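Local coordinates for yersinopine dehydrogenase (PDB 6C4M), which catalyses the NADPH-dependent reductive condensation of pyruvate with an amino acid-derived intermediate, the last step in making the metallophore yersinopine, at residues A[24-29]-A[106-111]; A[50-55]-A[93-98]; A[60-65]-A[199-204]. All blocks are in the same frame, centred on the assembly; numbering follows the deposited sequence.

In the fold
Contacts 1 and 2 belong to one sheet, in which strands 25-28 and 49-52 are neighbours; their backbones meet at Thr-25 O and Gly-50 N, 2.7 Å apart. Contact 1 is buried, mostly aliphatic, with one polar pair, Thr-25 and Arg-107, on one face, and reaches NADP at its C-terminal end. Contact 2 is partly buried and changes from strand pairing to polar groups that hold the cofactor's phosphate. Contact 3 joins the helix after strand 49-52 to the turn leading into strand 203-217, and relies on aromatic and proline surfaces in a partly exposed place. A salt bridge from Lys-63 to Asp-96 ties it to contact 2.

Contact 1: A[24-29]-A[106-111]; sequences PTLILG and QRLILA. With NAP (NADP nicotinamide-adenine-dinucleotide phosphate), chain B.
Two torsions bring Arg-107 onto Thr-25: the arginine starts with CG anti to its own backbone N (chi1 175°) and then turns about its CG-CD bond (chi3 -65°), which brings the edge of the guanidinium to the threonine hydroxyl. Thr-25 keeps OG1 beside its backbone N and receives NH1 of Arg-107 there at 3.0 Å, the bond bent and tilted somewhat from the guanidinium plane. CG2 of the threonine meanwhile touches the arginine's CD at 3.7 Å, so this residue suits its place by offering both an acceptor and a methyl group. The charge is matched elsewhere, by a salt bridge to Glu-226 and a cation-pi contact with Trp-229, while Thr-25 OG1 is also bonded to Leu-23 O.

The strands 25-28 and 107-110 that carry these side chains run parallel. Backbone bonds alternate along them, as from Leu-26 N to Arg-107 O (2.9 Å) and from Leu-28 N to Ile-109 O (2.8 Å). At the start Pro-24 O accepts from both Gln-106 N and Arg-107 N. On the face opposite Thr-25, Leu-26 and Leu-108 lie side by side and point the same way, Leu-26 CB 3.6 Å from Leu-108 CD2, and Leu-28 CD1 meets Leu-110 CD2 at 3.7 Å. Helix 117-121 covers Leu-28 and Leu-110; helix 32-44 covers Ile-27 and Ile-109 on the other face. Leucines on one face, and isoleucines beyond the Thr-25/Arg-107 pair on the other, suit a sheet covered by helices on both sides.

At the C-terminal end Gly-29 has a positive phi of 111°, where a CB would jam against the preceding carbonyl, and Ala-111 O comes within 3.3 Å of NADP C5D. Strand 25-28 running into a glycine-rich turn, with Ala-30 to Ala-33 binding NADP, is the hallmark of the Rossmann fold.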
# COMPACT_ATOMS: atom_id res chain seq x y z
N PRO A 24 33.73 9.73 35.54
CA PRO A 24 32.49 10.38 35.97
C PRO A 24 31.78 10.99 34.77
O PRO A 24 32.38 11.72 33.98
CB PRO A 24 32.95 11.44 36.97
CG PRO A 24 34.45 11.53 36.78
CD PRO A 24 34.89 10.21 36.29
N THR A 25 30.51 10.66 34.62
CA THR A 25 29.75 10.97 33.42
C THR A 25 28.50 11.73 33.80
O THR A 25 27.75 11.30 34.68
CB THR A 25 29.38 9.71 32.65
OG1 THR A 25 30.57 8.98 32.37
CG2 THR A 25 28.71 10.10 31.35
N LEU A 26 28.31 12.87 33.14
CA LEU A 26 27.13 13.72 33.35
C LEU A 26 26.24 13.61 32.11
O LEU A 26 26.64 14.01 31.01
CB LEU A 26 27.53 15.17 33.64
CG LEU A 26 26.36 16.17 33.64
CD1 LEU A 26 25.24 15.69 34.58
CD2 LEU A 26 26.80 17.59 34.04
N ILE A 27 25.04 13.06 32.29
CA ILE A 27 24.08 12.92 31.19
C ILE A 27 23.17 14.16 31.18
O ILE A 27 22.41 14.39 32.13
CB ILE A 27 23.24 11.64 31.35
CG1 ILE A 27 24.15 10.40 31.36
CG2 ILE A 27 22.18 11.52 30.20
CD1 ILE A 27 23.44 9.12 31.60
N LEU A 28 23.19 14.92 30.07
CA LEU A 28 22.38 16.14 29.95
C LEU A 28 21.09 15.80 29.22
O LEU A 28 21.07 15.60 28.00
CB LEU A 28 23.12 17.25 29.23
CG LEU A 28 24.43 17.68 29.89
CD1 LEU A 28 25.09 18.74 29.03
CD2 LEU A 28 24.24 18.22 31.34
N GLY A 29 20.00 15.78 29.98
CA GLY A 29 18.70 15.45 29.44
C GLY A 29 18.31 14.11 30.00
O GLY A 29 19.12 13.18 29.98
N GLN A 106 34.20 14.07 33.53
CA GLN A 106 35.09 13.91 32.39
C GLN A 106 34.37 13.59 31.08
O GLN A 106 34.98 13.69 30.02
CB GLN A 106 36.13 12.84 32.69
CG GLN A 106 36.94 13.26 33.93
CD GLN A 106 38.19 12.45 34.13
OE1 GLN A 106 38.72 11.87 33.19
NE2 GLN A 106 38.69 12.44 35.36
N ARG A 107 33.09 13.24 31.14
CA ARG A 107 32.32 12.93 29.94
C ARG A 107 30.95 13.57 30.11
O ARG A 107 30.29 13.39 31.15
CB ARG A 107 32.24 11.41 29.74
CG ARG A 107 31.39 10.98 28.60
CD ARG A 107 31.18 9.48 28.63
NE ARG A 107 32.40 8.71 28.42
CZ ARG A 107 32.86 7.78 29.26
NH1 ARG A 107 32.21 7.50 30.39
NH2 ARG A 107 33.95 7.10 28.95
N LEU A 108 30.56 14.37 29.12
CA LEU A 108 29.19 14.83 28.97
C LEU A 108 28.53 14.09 27.82
O LEU A 108 29.13 13.92 26.74
CB LEU A 108 29.12 16.33 28.70
CG LEU A 108 29.81 17.26 29.68
CD1 LEU A 108 29.51 18.69 29.25
CD2 LEU A 108 29.36 16.98 31.10
N ILE A 109 27.31 13.62 28.04
CA ILE A 109 26.52 13.00 26.98
C ILE A 109 25.28 13.87 26.77
O ILE A 109 24.50 14.10 27.70
CB ILE A 109 26.15 11.54 27.31
CG1 ILE A 109 27.42 10.72 27.62
CG2 ILE A 109 25.35 10.95 26.12
CD1 ILE A 109 27.21 9.28 28.01
N LEU A 110 25.12 14.38 25.54
CA LEU A 110 23.95 15.19 25.20
C LEU A 110 22.84 14.25 24.78
O LEU A 110 22.88 13.67 23.70
CB LEU A 110 24.25 16.21 24.11
CG LEU A 110 24.95 17.46 24.67
CD1 LEU A 110 25.45 18.36 23.57
CD2 LEU A 110 23.97 18.23 25.49
N ALA A 111 21.90 14.05 25.70
CA ALA A 111 20.70 13.27 25.47
C ALA A 111 19.47 14.13 25.27
O ALA A 111 18.35 13.62 25.40
CB ALA A 111 20.45 12.31 26.62
PA NAP B . 13.23 13.44 24.64
O1A NAP B . 13.93 13.56 23.35
O2A NAP B . 11.69 13.55 24.48
O5B NAP B . 13.79 14.63 25.63
C5B NAP B . 15.11 14.39 26.16
C4B NAP B . 15.45 15.57 27.10
O4B NAP B . 15.38 16.86 26.23
C3B NAP B . 14.58 15.71 28.04
O3B NAP B . 15.22 16.16 29.27
C2B NAP B . 13.57 16.90 27.53
O2B NAP B . 12.96 17.57 28.69
C1B NAP B . 14.30 17.73 26.88
N9A NAP B . 13.50 18.21 25.75
C8A NAP B . 12.72 17.63 24.82
N7A NAP B . 12.24 18.65 24.08
C5A NAP B . 12.74 19.82 24.59
C6A NAP B . 12.53 21.10 24.13
N6A NAP B . 11.74 21.70 23.06
N1A NAP B . 13.12 22.13 24.77
C2A NAP B . 13.94 21.90 25.85
N3A NAP B . 14.15 20.63 26.29
C4A NAP B . 13.54 19.58 25.64
O3 NAP B . 13.60 11.96 25.28
PN NAP B . 14.39 10.70 24.64
O1N NAP B . 15.11 10.11 25.77
O2N NAP B . 13.28 9.77 24.07
O5D NAP B . 15.41 11.06 23.37
C5D NAP B . 16.83 11.26 23.59
C4D NAP B . 17.45 11.54 22.21
O4D NAP B . 17.26 10.27 21.27
C3D NAP B . 16.89 12.54 21.56
O3D NAP B . 17.96 13.09 20.65
C2D NAP B . 15.82 11.93 20.64
O2D NAP B . 15.74 12.68 19.52
C1D NAP B . 16.48 10.59 20.27
N1N NAP B . 15.53 9.47 20.04
C2N NAP B . 15.09 8.68 21.05
C3N NAP B . 14.21 7.62 20.76
C7N NAP B . 13.68 6.70 21.88
O7N NAP B . 13.37 5.59 21.67
N7N NAP B . 13.59 7.26 23.20
C4N NAP B . 13.80 7.38 19.47
C5N NAP B . 14.24 8.17 18.48
C6N NAP B . 15.12 9.22 18.76
P2B NAP B . 11.57 16.93 29.41
O1X NAP B . 10.39 17.38 28.57
O2X NAP B . 11.63 15.44 29.42
O3X NAP B . 11.43 17.52 30.79

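Contact 2: A[50-55]-A[93-98]; sequences GLYNRP and CYIDQL. With NAP (NADP nicotinamide-adenine-dinucleotide phosphate), chain B.
Asn-53, whose CB rests against Tyr-94 OH, has an amide oxygen gripped by three donors: the ribose hydroxyl O3B of NADP at 2.6 Å from OD1, Lys-58 NZ and the backbone N of Ala-30. This is the end of the second strand of a Rossmann fold, where the adenosine ribose is recognised and, in NADP enzymes, often its 2'-phosphate too. The amide nitrogen completes the hold. Asn-53 ND2 gives one hydrogen to phosphate oxygen O3X of NADP at 2.9 Å, and another to Arg-54 O, an in-plane bond on a carbonyl lone pair that fixes the amide's rotation. An asparagine suits the place because its two ends donate and accept at once.

With its chain extended from CG to NE (chi2 175°), Arg-54 reaches over the adenine, with N3A lying over one face of its guanidinium and the phosphorus P2B in plane at its edge. Arg-54 NH2 reaches O1X of NADP at 2.8 Å and NE reaches O2B at 3.1 Å, so the positive group meets the 2'-phosphate directly.

Behind this site, strands 50-52 and 93-95 run parallel, with bonds from Leu-51 N to Cys-93 O, Ile-95 N to Leu-51 O and Asn-53 N to Ile-95 O. Leu-51 CD2 lies at the edge of the Tyr-94 ring, in its plane. A water bonded to both Asn-53 O and Tyr-94 OH, each at 2.7 Å, links the backbone just after strand 49-52 to the tyrosine hydroxyl.

On the other side of the sheet the Tyr-52 ring is sandwiched. Arg-54 N sits 3.4 Å above one face, toward the rim; over the opposite face comes Leu-98, its CD2 3.7 Å from the ring centroid and 1° off the normal, a CH-pi contact.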
# COMPACT_ATOMS: atom_id res chain seq x y z
N GLY A 50 26.03 11.53 36.81
CA GLY A 50 25.20 12.71 36.99
C GLY A 50 24.10 12.79 35.95
O GLY A 50 24.19 12.16 34.89
N LEU A 51 23.05 13.55 36.26
CA LEU A 51 21.88 13.65 35.40
C LEU A 51 21.36 15.07 35.46
O LEU A 51 21.25 15.63 36.55
CB LEU A 51 20.79 12.67 35.84
CG LEU A 51 19.58 12.49 34.93
CD1 LEU A 51 20.01 12.00 33.57
CD2 LEU A 51 18.60 11.50 35.56
N TYR A 52 21.05 15.65 34.29
CA TYR A 52 20.43 16.97 34.20
C TYR A 52 19.08 16.84 33.51
O TYR A 52 18.93 16.06 32.56
CB TYR A 52 21.29 17.96 33.40
CG TYR A 52 20.49 19.14 32.87
CD1 TYR A 52 20.21 20.26 33.67
CD2 TYR A 52 20.00 19.14 31.58
CE1 TYR A 52 19.46 21.33 33.20
CE2 TYR A 52 19.24 20.19 31.09
CZ TYR A 52 19.00 21.29 31.90
OH TYR A 52 18.25 22.32 31.43
N ASN A 53 18.10 17.59 34.00
CA ASN A 53 16.86 17.82 33.26
C ASN A 53 16.35 19.21 33.58
O ASN A 53 16.37 19.64 34.73
CB ASN A 53 15.79 16.79 33.61
CG ASN A 53 14.72 16.67 32.53
OD1 ASN A 53 14.73 15.73 31.74
ND2 ASN A 53 13.78 17.63 32.50
N ARG A 54 15.88 19.89 32.55
CA ARG A 54 15.31 21.22 32.72
C ARG A 54 14.14 21.14 33.70
O ARG A 54 13.48 20.10 33.82
CB ARG A 54 14.81 21.76 31.38
CG ARG A 54 13.69 20.92 30.81
CD ARG A 54 13.08 21.51 29.53
NE ARG A 54 12.17 20.54 28.89
CZ ARG A 54 11.25 20.88 27.99
NH1 ARG A 54 11.11 22.15 27.62
NH2 ARG A 54 10.46 19.95 27.46
N PRO A 55 13.81 22.27 34.37
CA PRO A 55 12.73 22.31 35.36
C PRO A 55 11.32 22.36 34.76
O PRO A 55 10.48 23.16 35.17
CB PRO A 55 13.06 23.56 36.18
CG PRO A 55 13.84 24.44 35.26
CD PRO A 55 14.59 23.52 34.34
N CYS A 93 24.33 12.41 41.26
CA CYS A 93 24.14 13.85 41.26
C CYS A 93 23.04 14.18 40.26
O CYS A 93 23.09 13.71 39.13
CB CYS A 93 25.44 14.55 40.90
SG CYS A 93 25.32 16.32 40.87
N TYR A 94 22.06 14.97 40.68
CA TYR A 94 21.01 15.45 39.79
C TYR A 94 20.93 16.95 39.90
O TYR A 94 20.96 17.50 41.01
CB TYR A 94 19.66 14.82 40.14
CG TYR A 94 18.51 15.21 39.22
CD1 TYR A 94 17.73 16.33 39.48
CD2 TYR A 94 18.20 14.45 38.10
CE1 TYR A 94 16.66 16.67 38.64
CE2 TYR A 94 17.18 14.78 37.27
CZ TYR A 94 16.40 15.89 37.54
OH TYR A 94 15.35 16.20 36.70
N ILE A 95 20.88 17.62 38.74
CA ILE A 95 20.78 19.07 38.66
C ILE A 95 19.68 19.43 37.67
O ILE A 95 19.32 18.64 36.78
CB ILE A 95 22.10 19.72 38.23
CG1 ILE A 95 22.60 19.07 36.94
CG2 ILE A 95 23.12 19.65 39.39
CD1 ILE A 95 23.83 19.76 36.32
N ASP A 96 19.15 20.65 37.82
CA ASP A 96 18.18 21.19 36.90
C ASP A 96 18.57 22.57 36.42
O ASP A 96 17.74 23.27 35.84
CB ASP A 96 16.78 21.21 37.53
CG ASP A 96 16.66 22.23 38.64
OD1 ASP A 96 17.69 22.81 39.02
OD2 ASP A 96 15.53 22.42 39.14
N GLN A 97 19.80 22.97 36.62
CA GLN A 97 20.34 24.21 36.07
C GLN A 97 21.70 23.89 35.50
O GLN A 97 22.55 23.32 36.20
CB GLN A 97 20.46 25.33 37.15
CG GLN A 97 19.15 25.99 37.56
CD GLN A 97 18.33 26.52 36.37
OE1 GLN A 97 18.85 27.17 35.46
NE2 GLN A 97 17.04 26.22 36.39
N LEU A 98 21.91 24.23 34.24
CA LEU A 98 23.17 23.92 33.58
C LEU A 98 24.33 24.70 34.15
O LEU A 98 25.49 24.25 34.08
CB LEU A 98 23.01 24.18 32.09
CG LEU A 98 22.07 23.18 31.40
CD1 LEU A 98 21.59 23.73 30.06
CD2 LEU A 98 22.79 21.88 31.20
PA NAP B . 13.23 13.44 24.64
O1A NAP B . 13.93 13.56 23.35
O2A NAP B . 11.69 13.55 24.48
O5B NAP B . 13.79 14.63 25.63
C5B NAP B . 15.11 14.39 26.16
C4B NAP B . 15.45 15.57 27.10
O4B NAP B . 15.38 16.86 26.23
C3B NAP B . 14.58 15.71 28.04
O3B NAP B . 15.22 16.16 29.27
C2B NAP B . 13.57 16.90 27.53
O2B NAP B . 12.96 17.57 28.69
C1B NAP B . 14.30 17.73 26.88
N9A NAP B . 13.50 18.21 25.75
C8A NAP B . 12.72 17.63 24.82
N7A NAP B . 12.24 18.65 24.08
C5A NAP B . 12.74 19.82 24.59
C6A NAP B . 12.53 21.10 24.13
N6A NAP B . 11.74 21.70 23.06
N1A NAP B . 13.12 22.13 24.77
C2A NAP B . 13.94 21.90 25.85
N3A NAP B . 14.15 20.63 26.29
C4A NAP B . 13.54 19.58 25.64
O3 NAP B . 13.60 11.96 25.28
PN NAP B . 14.39 10.70 24.64
O1N NAP B . 15.11 10.11 25.77
O2N NAP B . 13.28 9.77 24.07
O5D NAP B . 15.41 11.06 23.37
C5D NAP B . 16.83 11.26 23.59
C4D NAP B . 17.45 11.54 22.21
O4D NAP B . 17.26 10.27 21.27
C3D NAP B . 16.89 12.54 21.56
O3D NAP B . 17.96 13.09 20.65
C2D NAP B . 15.82 11.93 20.64
O2D NAP B . 15.74 12.68 19.52
C1D NAP B . 16.48 10.59 20.27
N1N NAP B . 15.53 9.47 20.04
C2N NAP B . 15.09 8.68 21.05
C3N NAP B . 14.21 7.62 20.76
C7N NAP B . 13.68 6.70 21.88
O7N NAP B . 13.37 5.59 21.67
N7N NAP B . 13.59 7.26 23.20
C4N NAP B . 13.80 7.38 19.47
C5N NAP B . 14.24 8.17 18.48
C6N NAP B . 15.12 9.22 18.76
P2B NAP B . 11.57 16.93 29.41
O1X NAP B . 10.39 17.38 28.57
O2X NAP B . 11.63 15.44 29.42
O3X NAP B . 11.43 17.52 30.79
O HOH W 1 14.59 18.76 36.49

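Contact 3: A[60-65]-A[199-204]; sequences ERLKQY and IQPYRA
The rings of Tyr-65 and Tyr-202 form a slightly offset, parallel stack, planes 2° apart and centroids separated by 3.7 Å. Tyr-202 CD2 is over the middle of the Tyr-65 ring, and Tyr-65 CE1 over the middle of the Tyr-202 ring. Behind Tyr-202, toward the rim of its other face, sits Gln-200 CB. The stack joins helix 57-68, which follows the second strand of the Rossmann fold, to a type I beta turn from Gln-200 to Arg-203 that leads into strand 203-217.

The long axes of the two tyrosines cross at about a right angle. Tyr-202 takes a chi1 of 52°, CG between its backbone N and carbonyl carbon, and this turns the ring to lie parallel to that of Tyr-65. Tyr-65 OH is bonded to Thr-71 O, which anchors the outer end of its ring, while Tyr-202 also rests on Leu-72 and Tyr-73 of strand 71-76.

Pro-201 suits the second position of the turn, since its ring restrains phi (here -73°) close to the value a type I turn needs at that position; the turn is closed by Arg-203 N donating to Gln-200 O at 3.0 Å. One face of the Arg-61 guanidinium lies toward Pro-201 CD, though the placement of its NH2 is doubtful. Leu-62, a buried residue of the helix, meets Pro-201 CG through CB at 4.1 Å and touches Tyr-202 CB with CD1 at 4.0 Å.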
# COMPACT_ATOMS: atom_id res chain seq x y z
N GLU A 60 10.71 18.52 37.45
CA GLU A 60 10.50 18.77 38.87
C GLU A 60 10.07 17.50 39.60
O GLU A 60 10.53 17.23 40.71
CB GLU A 60 9.45 19.88 39.05
CG GLU A 60 9.43 20.47 40.44
CD GLU A 60 10.69 21.28 40.76
OE1 GLU A 60 11.30 21.80 39.80
OE2 GLU A 60 11.06 21.39 41.95
N ARG A 61 9.18 16.72 39.00
CA ARG A 61 8.72 15.51 39.68
C ARG A 61 9.85 14.49 39.81
O ARG A 61 9.94 13.78 40.81
CB ARG A 61 7.52 14.91 38.94
CG ARG A 61 6.70 13.92 39.77
CD ARG A 61 5.27 13.79 39.29
NE ARG A 61 5.07 12.60 38.44
CZ ARG A 61 4.93 12.61 37.12
NH1 ARG A 61 4.95 13.74 36.42
NH2 ARG A 61 4.75 11.45 36.49
N LEU A 62 10.73 14.42 38.80
CA LEU A 62 11.88 13.53 38.86
C LEU A 62 12.92 14.07 39.84
O LEU A 62 13.59 13.30 40.53
CB LEU A 62 12.49 13.38 37.47
CG LEU A 62 13.80 12.59 37.31
CD1 LEU A 62 13.55 11.12 37.60
CD2 LEU A 62 14.38 12.79 35.90
N LYS A 63 13.07 15.40 39.89
CA LYS A 63 13.95 16.01 40.87
C LYS A 63 13.51 15.64 42.28
O LYS A 63 14.32 15.26 43.12
CB LYS A 63 13.98 17.52 40.69
CG LYS A 63 14.92 18.25 41.66
CD LYS A 63 14.82 19.76 41.47
CE LYS A 63 15.97 20.51 42.14
NZ LYS A 63 15.81 21.98 41.99
N GLN A 64 12.21 15.77 42.55
CA GLN A 64 11.68 15.40 43.86
C GLN A 64 11.88 13.92 44.13
O GLN A 64 12.36 13.53 45.20
CB GLN A 64 10.20 15.76 43.93
CG GLN A 64 9.92 17.24 43.88
CD GLN A 64 8.44 17.55 43.80
OE1 GLN A 64 7.60 16.65 43.67
NE2 GLN A 64 8.11 18.83 43.84
N TYR A 65 11.49 13.07 43.18
CA TYR A 65 11.63 11.64 43.39
C TYR A 65 13.07 11.27 43.74
O TYR A 65 13.32 10.50 44.67
CB TYR A 65 11.16 10.88 42.15
CG TYR A 65 11.68 9.47 42.13
CD1 TYR A 65 10.98 8.44 42.75
CD2 TYR A 65 12.90 9.16 41.52
CE1 TYR A 65 11.46 7.15 42.74
CE2 TYR A 65 13.38 7.87 41.52
CZ TYR A 65 12.65 6.87 42.12
OH TYR A 65 13.14 5.58 42.12
N ILE A 199 2.89 8.50 33.13
CA ILE A 199 4.36 8.65 33.11
C ILE A 199 4.99 8.63 34.51
O ILE A 199 4.82 9.57 35.29
CB ILE A 199 4.77 9.96 32.41
CG1 ILE A 199 4.57 9.86 30.90
CG2 ILE A 199 6.22 10.31 32.72
CD1 ILE A 199 5.11 11.06 30.14
N GLN A 200 5.74 7.56 34.82
CA GLN A 200 6.60 7.57 35.99
C GLN A 200 8.01 7.92 35.51
O GLN A 200 8.64 7.08 34.86
CB GLN A 200 6.59 6.22 36.71
CG GLN A 200 5.27 5.89 37.41
CD GLN A 200 4.81 7.00 38.33
OE1 GLN A 200 5.62 7.63 39.01
NE2 GLN A 200 3.50 7.27 38.34
N PRO A 201 8.53 9.12 35.78
CA PRO A 201 9.67 9.60 34.98
C PRO A 201 10.97 8.90 35.31
O PRO A 201 11.95 9.10 34.59
CB PRO A 201 9.73 11.10 35.31
CG PRO A 201 9.15 11.21 36.67
CD PRO A 201 8.08 10.14 36.75
N TYR A 202 10.98 8.05 36.33
CA TYR A 202 12.15 7.27 36.74
C TYR A 202 12.05 5.80 36.32
O TYR A 202 12.85 4.99 36.78
CB TYR A 202 12.32 7.38 38.25
CG TYR A 202 11.06 7.04 38.99
CD1 TYR A 202 10.78 5.73 39.37
CD2 TYR A 202 10.12 8.02 39.30
CE1 TYR A 202 9.60 5.42 40.04
CE2 TYR A 202 8.95 7.72 39.96
CZ TYR A 202 8.69 6.42 40.33
OH TYR A 202 7.53 6.14 41.00
N ARG A 203 11.09 5.46 35.46
CA ARG A 203 10.87 4.10 34.97
C ARG A 203 10.75 4.13 33.46
O ARG A 203 9.96 4.91 32.92
CB ARG A 203 9.59 3.48 35.54
CG ARG A 203 9.61 3.16 37.00
CD ARG A 203 8.29 2.51 37.42
NE ARG A 203 8.19 2.39 38.87
CZ ARG A 203 7.05 2.21 39.54
NH1 ARG A 203 5.88 2.13 38.89
NH2 ARG A 203 7.08 2.13 40.87
N ALA A 204 11.49 3.27 32.78
CA ALA A 204 11.43 3.20 31.33
C ALA A 204 11.42 1.74 30.91
O ALA A 204 11.66 0.84 31.70
CB ALA A 204 12.59 3.93 30.66